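Local structure of alginate lyase A1-II' (Sphingomonas sp. A1, 2CWS) at residues A61-S64 / Y65-E69; G155-L158 / G159-Y162; A191-N195 / L196-F200. The protein probably depolymerises alginate as a lyase of polysaccharide lyase family 7, this chain being the lyase part of a longer protein. One frame throughout, in Å; residues are numbered along the deposited sequence. Where two conformers were deposited one is given.

Interaction 1: A61-S64 / Y65-E69; sequences ANSS and YPRSE. With SO4 (sulfate ion), chain B.
Ser63 and Tyr65 are joined by a hydrogen bond from Tyr65 N to Ser63 OG, 3.0 Å long with an N-H...O angle of 158°. A serine hydroxyl accepting the amide two residues on defines an ST turn, and it leads the loop into strand 67-72. The torsion explains the reach: OG stands opposite the backbone N (chi1 168°), on the side of the following peptide. The same hydroxyl is also hydrogen-bonded to Tyr205.

The ionic contacts belong to Arg67. Its chain bends at chi3 (75°) and brings the guanidinium back beside the turn, where NH1 forms a salt bridge with Glu69 OE1 at 2.8 Å. That carboxylate oxygen is met on its syn side, the partner almost exactly in the guanidinium plane. NH1 also donates to sulfate O1 at 3.0 Å, and NH2 to sulfate O4 at 2.8 Å, a two-pronged grip on the anion. His112 and Tyr205 bind the same sulfate, and Tyr205 adds a cation-pi contact with Arg67.

Van der Waals packing fills the remainder. Ser63 CB lies at the guanidinium edge, 3.3 Å from Arg67 NH2, and 3.2 Å from sulfate O4. In one of two conformers, Ser64 OG lies over the centre of the Tyr65 ring, 3.5 Å above its plane.

Arg67 begins the Arg-Ser-Glu-Leu segment familiar in this lyase family. Although the sulfate probably came from the crystallisation liquor, its binding marks a pocket suited to an anion, consistent with an enzyme whose polymer carries a carboxylate on each sugar.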
loop_
_atom_site.group_PDB
_atom_site.type_symbol
_atom_site.label_atom_id
_atom_site.label_comp_id
_atom_site.label_asym_id
_atom_site.label_seq_id
_atom_site.Cartn_x
_atom_site.Cartn_y
_atom_site.Cartn_z
ATOM N N ALA A 61 4.902 -11.106 -10.031
ATOM C CA ALA A 61 4.379 -11.973 -11.082
ATOM C C ALA A 61 3.155 -11.426 -11.768
ATOM O O ALA A 61 3.001 -11.726 -12.964
ATOM C CB ALA A 61 4.026 -13.330 -10.423
ATOM N N ASN A 62 2.289 -10.686 -11.060
ATOM C CA ASN A 62 1.113 -10.233 -11.796
ATOM C C ASN A 62 1.075 -8.720 -11.917
ATOM O O ASN A 62 -0.011 -8.111 -11.974
ATOM C CB ASN A 62 -0.148 -10.739 -11.078
ATOM C CG ASN A 62 -0.240 -12.259 -11.065
ATOM O OD1 ASN A 62 -0.309 -12.967 -12.085
ATOM N ND2 ASN A 62 -0.266 -12.819 -9.848
ATOM N N SER A 63 2.257 -8.097 -11.981
ATOM C CA SER A 63 2.234 -6.668 -12.158
ATOM C C SER A 63 3.183 -6.181 -13.255
ATOM O O SER A 63 4.162 -6.869 -13.512
ATOM C CB SER A 63 2.575 -6.038 -10.783
ATOM O OG SER A 63 2.854 -4.623 -10.936
ATOM N N SER A 64 3.155 -5.022 -13.951
ATOM C CA SER A 64 4.219 -4.527 -14.818
ATOM C C SER A 64 5.014 -3.392 -14.167
ATOM O O SER A 64 5.934 -2.796 -14.802
ATOM C CB SER A 64 3.662 -3.900 -16.097
ATOM O OG SER A 64 2.915 -2.760 -15.828
ATOM N N TYR A 65 4.540 -3.107 -12.902
ATOM C CA TYR A 65 5.217 -1.948 -12.313
ATOM C C TYR A 65 6.053 -2.359 -11.109
ATOM O O TYR A 65 5.671 -3.268 -10.349
ATOM C CB TYR A 65 4.213 -0.896 -11.857
ATOM C CG TYR A 65 3.406 -0.257 -12.957
ATOM C CD1 TYR A 65 2.039 -0.534 -13.097
ATOM C CD2 TYR A 65 3.960 0.603 -13.881
ATOM C CE1 TYR A 65 1.276 0.035 -14.109
ATOM C CE2 TYR A 65 3.221 1.226 -14.880
ATOM C CZ TYR A 65 1.855 0.927 -14.993
ATOM O OH TYR A 65 1.103 1.508 -15.967
ATOM N N PRO A 66 7.188 -1.701 -10.890
ATOM C CA PRO A 66 8.070 -2.072 -9.765
ATOM C C PRO A 66 7.628 -1.399 -8.454
ATOM O O PRO A 66 6.900 -0.375 -8.453
ATOM C CB PRO A 66 9.431 -1.501 -10.230
ATOM C CG PRO A 66 9.019 -0.252 -11.008
ATOM C CD PRO A 66 7.741 -0.629 -11.713
ATOM N N ARG A 67 8.080 -1.965 -7.344
ATOM C CA ARG A 67 7.689 -1.438 -6.030
ATOM C C ARG A 67 8.806 -1.650 -5.014
ATOM O O ARG A 67 9.571 -2.613 -5.072
ATOM C CB ARG A 67 6.413 -2.109 -5.514
ATOM C CG ARG A 67 6.640 -3.540 -4.996
ATOM C CD ARG A 67 5.318 -4.245 -4.843
ATOM N NE ARG A 67 4.713 -4.675 -6.117
ATOM C CZ ARG A 67 3.446 -4.656 -6.453
ATOM N NH1 ARG A 67 2.520 -4.050 -5.690
ATOM N NH2 ARG A 67 3.103 -5.230 -7.611
ATOM N N SER A 68 8.776 -0.755 -4.027
ATOM C CA SER A 68 9.404 -0.999 -2.707
ATOM C C SER A 68 8.231 -0.792 -1.741
ATOM O O SER A 68 7.823 0.350 -1.551
ATOM C CB SER A 68 10.542 -0.018 -2.461
ATOM O OG SER A 68 11.069 -0.271 -1.170
ATOM N N GLU A 69 7.645 -1.892 -1.246
ATOM C CA GLU A 69 6.312 -1.793 -0.666
ATOM C C GLU A 69 6.187 -2.835 0.465
ATOM O O GLU A 69 6.597 -3.984 0.275
ATOM C CB GLU A 69 5.236 -1.971 -1.732
ATOM C CG GLU A 69 3.807 -1.633 -1.294
ATOM C CD GLU A 69 2.781 -1.879 -2.380
ATOM O OE1 GLU A 69 2.913 -2.863 -3.145
ATOM O OE2 GLU A 69 1.803 -1.086 -2.457
HETATM S S SO4 B . -0.716 -5.205 -7.733
HETATM O O1 SO4 B . -0.317 -4.694 -6.293
HETATM O O2 SO4 B . -1.799 -6.163 -7.689
HETATM O O3 SO4 B . -1.148 -4.121 -8.533
HETATM O O4 SO4 B . 0.440 -5.854 -8.343
#

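Interaction 2: G155-L158 / G159-Y162; sequences GIKL and GDLY
Asp160 folds its side chain back over Lys157, beginning at CB, which packs 3.3 Å from Lys157 O. One bond out, Asp160 CG is 3.6 Å from that same Lys157 O. CG points away from its own carbonyl carbon (chi1 -72°), which directs the carboxylate to the start of the turn. There Asp160 OD2 accepts the amide of Lys157, N to OD2 3.0 Å, at an N-H...O angle of 159°. The donor comes from above the carboxylate plane, 58° out of it. Asp160 OD2 also brushes Lys157 CB at 3.5 Å, the two side chains running side by side. OD1 stays farther off, Lys157 CB and O being its nearest atoms across the turn. The charged Lys157 NZ remains 6.5 Å from Asp160 OD2, so no salt bridge forms.

The backbone beneath is a type II beta turn from Lys157 to Asp160, closed by Asp160 N to Lys157 O at 3.0 Å. Gly159 occupies its third position with positive phi, where a CB would clash with Leu158 O. With an alanine in place of Asp160, the Lys157 amide would probably lose its carboxylate partner and the turn its side-chain clasp.

Just before the turn, Gly155 and Ile156 both face Gly132 in a G1 beta bulge. Past it, Tyr162 lies on strand 162-169, and its CD1 meets Ile156 CG2 at 3.9 Å in one of that isoleucine's two conformers; Tyr162 OH is hydrogen-bonded to Thr97.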
loop_
_atom_site.group_PDB
_atom_site.type_symbol
_atom_site.label_atom_id
_atom_site.label_comp_id
_atom_site.label_asym_id
_atom_site.label_seq_id
_atom_site.Cartn_x
_atom_site.Cartn_y
_atom_site.Cartn_z
ATOM N N GLY A 155 -5.243 19.173 -3.565
ATOM C CA GLY A 155 -4.258 20.073 -2.948
ATOM C C GLY A 155 -3.059 19.336 -2.361
ATOM O O GLY A 155 -2.124 19.991 -1.878
ATOM N N ILE A 156 -3.034 18.018 -2.419
ATOM C CA ILE A 156 -1.985 17.134 -1.850
ATOM C C ILE A 156 -0.753 17.259 -2.766
ATOM O O ILE A 156 -0.793 16.626 -3.833
ATOM C CB ILE A 156 -2.432 15.658 -1.721
ATOM C CG1 ILE A 156 -3.880 15.444 -1.140
ATOM C CG2 ILE A 156 -1.425 14.845 -0.968
ATOM C CD1 ILE A 156 -3.889 16.167 0.189
ATOM N N LYS A 157 0.313 18.015 -2.428
ATOM C CA LYS A 157 1.414 18.240 -3.329
ATOM C C LYS A 157 2.649 17.439 -2.955
ATOM O O LYS A 157 2.798 16.901 -1.863
ATOM C CB LYS A 157 1.755 19.728 -3.398
ATOM C CG LYS A 157 0.592 20.470 -4.053
ATOM C CD LYS A 157 0.717 21.984 -4.008
ATOM C CE LYS A 157 -0.522 22.598 -4.720
ATOM N NZ LYS A 157 -0.410 24.089 -4.629
ATOM N N LEU A 158 3.564 17.354 -3.936
ATOM C CA LEU A 158 4.867 16.759 -3.683
ATOM C C LEU A 158 5.505 17.392 -2.465
ATOM O O LEU A 158 5.560 18.586 -2.342
ATOM C CB LEU A 158 5.756 17.000 -4.932
ATOM C CG LEU A 158 7.022 16.155 -4.978
ATOM C CD1 LEU A 158 6.682 14.722 -5.350
ATOM C CD2 LEU A 158 8.011 16.765 -5.955
ATOM N N GLY A 159 5.967 16.529 -1.545
ATOM C CA GLY A 159 6.615 16.978 -0.309
ATOM C C GLY A 159 5.674 17.299 0.834
ATOM O O GLY A 159 6.149 17.407 1.971
ATOM N N ASP A 160 4.374 17.445 0.588
ATOM C CA ASP A 160 3.439 17.715 1.654
ATOM C C ASP A 160 3.244 16.463 2.518
ATOM O O ASP A 160 3.222 15.363 2.036
ATOM C CB ASP A 160 2.063 18.080 1.124
ATOM C CG ASP A 160 1.972 19.445 0.473
ATOM O OD1 ASP A 160 2.938 20.264 0.506
ATOM O OD2 ASP A 160 0.843 19.714 -0.054
ATOM N N LEU A 161 3.027 16.645 3.809
ATOM C CA LEU A 161 2.732 15.526 4.688
ATOM C C LEU A 161 1.251 15.240 4.581
ATOM O O LEU A 161 0.431 16.185 4.658
ATOM C CB LEU A 161 3.037 15.935 6.140
ATOM C CG LEU A 161 2.841 14.789 7.137
ATOM C CD1 LEU A 161 4.086 13.928 7.025
ATOM C CD2 LEU A 161 2.586 15.236 8.560
ATOM N N TYR A 162 0.896 13.980 4.432
ATOM C CA TYR A 162 -0.509 13.541 4.503
ATOM C C TYR A 162 -0.677 12.568 5.668
ATOM O O TYR A 162 0.200 11.758 5.974
ATOM C CB TYR A 162 -0.992 12.891 3.205
ATOM C CG TYR A 162 0.025 12.031 2.450
ATOM C CD1 TYR A 162 0.652 12.525 1.332
ATOM C CD2 TYR A 162 0.314 10.732 2.850
ATOM C CE1 TYR A 162 1.572 11.760 0.606
ATOM C CE2 TYR A 162 1.237 9.948 2.172
ATOM C CZ TYR A 162 1.860 10.472 1.044
ATOM O OH TYR A 162 2.808 9.765 0.314
HETATM O O HOH W 1 3.545 14.364 -0.488
#

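Interaction 3: A191-N195 / L196-F200; sequences AGWKN and LKYYF
Trp193 and Tyr198 meet by their edges, the side chains crossing at about a right angle. Trp193 CE3 lies in the plane of the phenol ring, 3.9 Å from Tyr198 CE1. From the other side of the pair, Tyr198 OH sits near the indole plane, 3.3 Å from Trp193 CE3. Neither ring covers a face of the other, so this is not a stack. Leu196 CD1 approaches the indole slantwise, 3.7 Å from Trp193 CE3 in one of two leucine conformers. Beyond the contact, Phe186 meets the indole edge-to-face and Trp193 NE1 donates to Gln140 O.

The polar centre is the carbonyl oxygen of Trp193. Tyr198 OH donates to Trp193 O at 2.7 Å, tilted 29° from the carbonyl plane. On the opposite face of that plane, Leu196 N reaches Trp193 O at 3.3 Å, a longer bond that stands 66° out of the plane.

This second bond continues the i to i+3 pattern of the 3-10 turn, in which Lys194 N donates to Ala191 O (3.0 Å) and Asn195 N to Gly192 O (2.9 Å). The 3-10 segment 191-194 thus passes almost directly into strand 197-202 of the concanavalin-like beta-sandwich (jelly roll) of this lyase family. Indole and phenol alike also touch Leu124 on strand 120-130.

Chemically, the phenol serves two purposes at once: its carbon edge packs against the indole while its hydroxyl proton is spent on a main-chain oxygen. That buried tyrosine hydroxyl therefore has an acceptor, and the carbonyl is held from both sides.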
loop_
_atom_site.group_PDB
_atom_site.type_symbol
_atom_site.label_atom_id
_atom_site.label_comp_id
_atom_site.label_asym_id
_atom_site.label_seq_id
_atom_site.Cartn_x
_atom_site.Cartn_y
_atom_site.Cartn_z
ATOM N N ALA A 191 -21.380 -8.747 -4.126
ATOM C CA ALA A 191 -21.285 -9.656 -3.005
ATOM C C ALA A 191 -20.135 -10.648 -3.156
ATOM O O ALA A 191 -19.753 -11.296 -2.179
ATOM C CB ALA A 191 -22.587 -10.433 -2.806
ATOM N N GLY A 192 -19.601 -10.754 -4.376
ATOM C CA GLY A 192 -18.405 -11.622 -4.516
ATOM C C GLY A 192 -17.221 -11.148 -3.730
ATOM O O GLY A 192 -16.299 -11.955 -3.507
ATOM N N TRP A 193 -17.173 -9.907 -3.281
ATOM C CA TRP A 193 -16.069 -9.513 -2.385
ATOM C C TRP A 193 -16.103 -10.294 -1.073
ATOM O O TRP A 193 -15.087 -10.387 -0.402
ATOM C CB TRP A 193 -16.115 -8.025 -2.113
ATOM C CG TRP A 193 -15.715 -7.103 -3.221
ATOM C CD1 TRP A 193 -16.586 -6.297 -3.919
ATOM C CD2 TRP A 193 -14.409 -6.862 -3.754
ATOM N NE1 TRP A 193 -15.894 -5.551 -4.873
ATOM C CE2 TRP A 193 -14.546 -5.904 -4.759
ATOM C CE3 TRP A 193 -13.131 -7.371 -3.460
ATOM C CZ2 TRP A 193 -13.471 -5.411 -5.510
ATOM C CZ3 TRP A 193 -12.064 -6.872 -4.210
ATOM C CH2 TRP A 193 -12.224 -5.924 -5.217
ATOM N N LYS A 194 -17.225 -10.900 -0.707
ATOM C CA LYS A 194 -17.241 -11.739 0.485
ATOM C C LYS A 194 -16.466 -13.029 0.268
ATOM O O LYS A 194 -16.186 -13.705 1.265
ATOM C CB LYS A 194 -18.685 -12.094 0.886
ATOM C CG LYS A 194 -19.534 -10.901 1.327
ATOM C CD LYS A 194 -20.913 -11.378 1.737
ATOM C CE LYS A 194 -21.871 -10.262 2.047
ATOM N NZ LYS A 194 -23.151 -10.782 2.644
ATOM N N ASN A 195 -16.118 -13.374 -0.972
ATOM C CA ASN A 195 -15.337 -14.599 -1.261
ATOM C C ASN A 195 -13.855 -14.328 -1.420
ATOM O O ASN A 195 -13.118 -15.216 -1.873
ATOM C CB ASN A 195 -15.866 -15.225 -2.563
ATOM C CG ASN A 195 -17.310 -15.724 -2.374
ATOM O OD1 ASN A 195 -17.635 -16.237 -1.299
ATOM N ND2 ASN A 195 -18.118 -15.536 -3.413
ATOM N N LEU A 196 -13.419 -13.137 -0.987
ATOM C CA LEU A 196 -12.004 -12.791 -0.956
ATOM C C LEU A 196 -11.638 -12.419 0.470
ATOM O O LEU A 196 -12.470 -12.009 1.268
ATOM C CB LEU A 196 -11.718 -11.641 -1.917
ATOM C CG LEU A 196 -11.998 -11.970 -3.367
ATOM C CD1 LEU A 196 -11.710 -10.706 -4.193
ATOM C CD2 LEU A 196 -11.142 -13.123 -3.886
ATOM N N LYS A 197 -10.328 -12.519 0.748
ATOM C CA LYS A 197 -9.721 -11.948 1.945
ATOM C C LYS A 197 -8.851 -10.789 1.512
ATOM O O LYS A 197 -8.760 -10.455 0.316
ATOM C CB LYS A 197 -8.888 -13.009 2.659
ATOM C CG LYS A 197 -9.720 -14.288 2.878
ATOM C CD LYS A 197 -10.773 -14.117 3.948
ATOM C CE LYS A 197 -10.228 -14.018 5.348
ATOM N NZ LYS A 197 -9.717 -15.264 6.021
ATOM N N TYR A 198 -8.229 -10.110 2.488
ATOM C CA TYR A 198 -7.596 -8.812 2.256
ATOM C C TYR A 198 -6.366 -8.647 3.111
ATOM O O TYR A 198 -6.241 -9.243 4.199
ATOM C CB TYR A 198 -8.567 -7.610 2.635
ATOM C CG TYR A 198 -9.885 -7.768 1.887
ATOM C CD1 TYR A 198 -9.971 -7.286 0.568
ATOM C CD2 TYR A 198 -10.962 -8.460 2.423
ATOM C CE1 TYR A 198 -11.150 -7.454 -0.157
ATOM C CE2 TYR A 198 -12.114 -8.671 1.704
ATOM C CZ TYR A 198 -12.217 -8.181 0.423
ATOM O OH TYR A 198 -13.336 -8.345 -0.340
ATOM N N TYR A 199 -5.454 -7.808 2.650
ATOM C CA TYR A 199 -4.313 -7.378 3.436
ATOM C C TYR A 199 -3.963 -5.945 3.030
ATOM O O TYR A 199 -4.200 -5.509 1.887
ATOM C CB TYR A 199 -3.109 -8.314 3.258
ATOM C CG TYR A 199 -2.605 -8.466 1.855
ATOM C CD1 TYR A 199 -3.064 -9.521 1.063
ATOM C CD2 TYR A 199 -1.701 -7.595 1.278
ATOM C CE1 TYR A 199 -2.631 -9.702 -0.228
ATOM C CE2 TYR A 199 -1.263 -7.741 -0.007
ATOM C CZ TYR A 199 -1.737 -8.792 -0.791
ATOM O OH TYR A 199 -1.275 -8.933 -2.071
ATOM N N PHE A 200 -3.401 -5.205 3.988
ATOM C CA PHE A 200 -2.936 -3.854 3.717
ATOM C C PHE A 200 -1.572 -3.867 3.043
ATOM O O PHE A 200 -0.770 -4.805 3.211
ATOM C CB PHE A 200 -2.849 -3.051 5.009
ATOM C CG PHE A 200 -4.188 -2.674 5.626
ATOM C CD1 PHE A 200 -4.602 -3.151 6.853
ATOM C CD2 PHE A 200 -5.013 -1.787 4.933
ATOM C CE1 PHE A 200 -5.797 -2.751 7.401
ATOM C CE2 PHE A 200 -6.224 -1.388 5.513
ATOM C CZ PHE A 200 -6.627 -1.854 6.725
#

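Overall arrangement
Interactions 1 and 3 serve the same antiparallel sheet, each leading into one of its neighbouring strands, 67-72 and 197-202; their centres are 21 Å apart and their nearest atoms about 7 Å. Both are partly buried, yet their chemistry differs: interaction 1 turns charged groups toward an anion pocket, whereas interaction 3 packs aromatic edges round a shared carbonyl. His112 links their surroundings, binding the sulfate of the first and meeting the Tyr199 ring of the second. Interaction 2 is a surface turn joining strand 148-154 of that sheet to strand 162-169 of the other. It lies across the chain's centre from interaction 3, 31 Å between centres, and relies largely on main-chain and carboxylate hydrogen bonds.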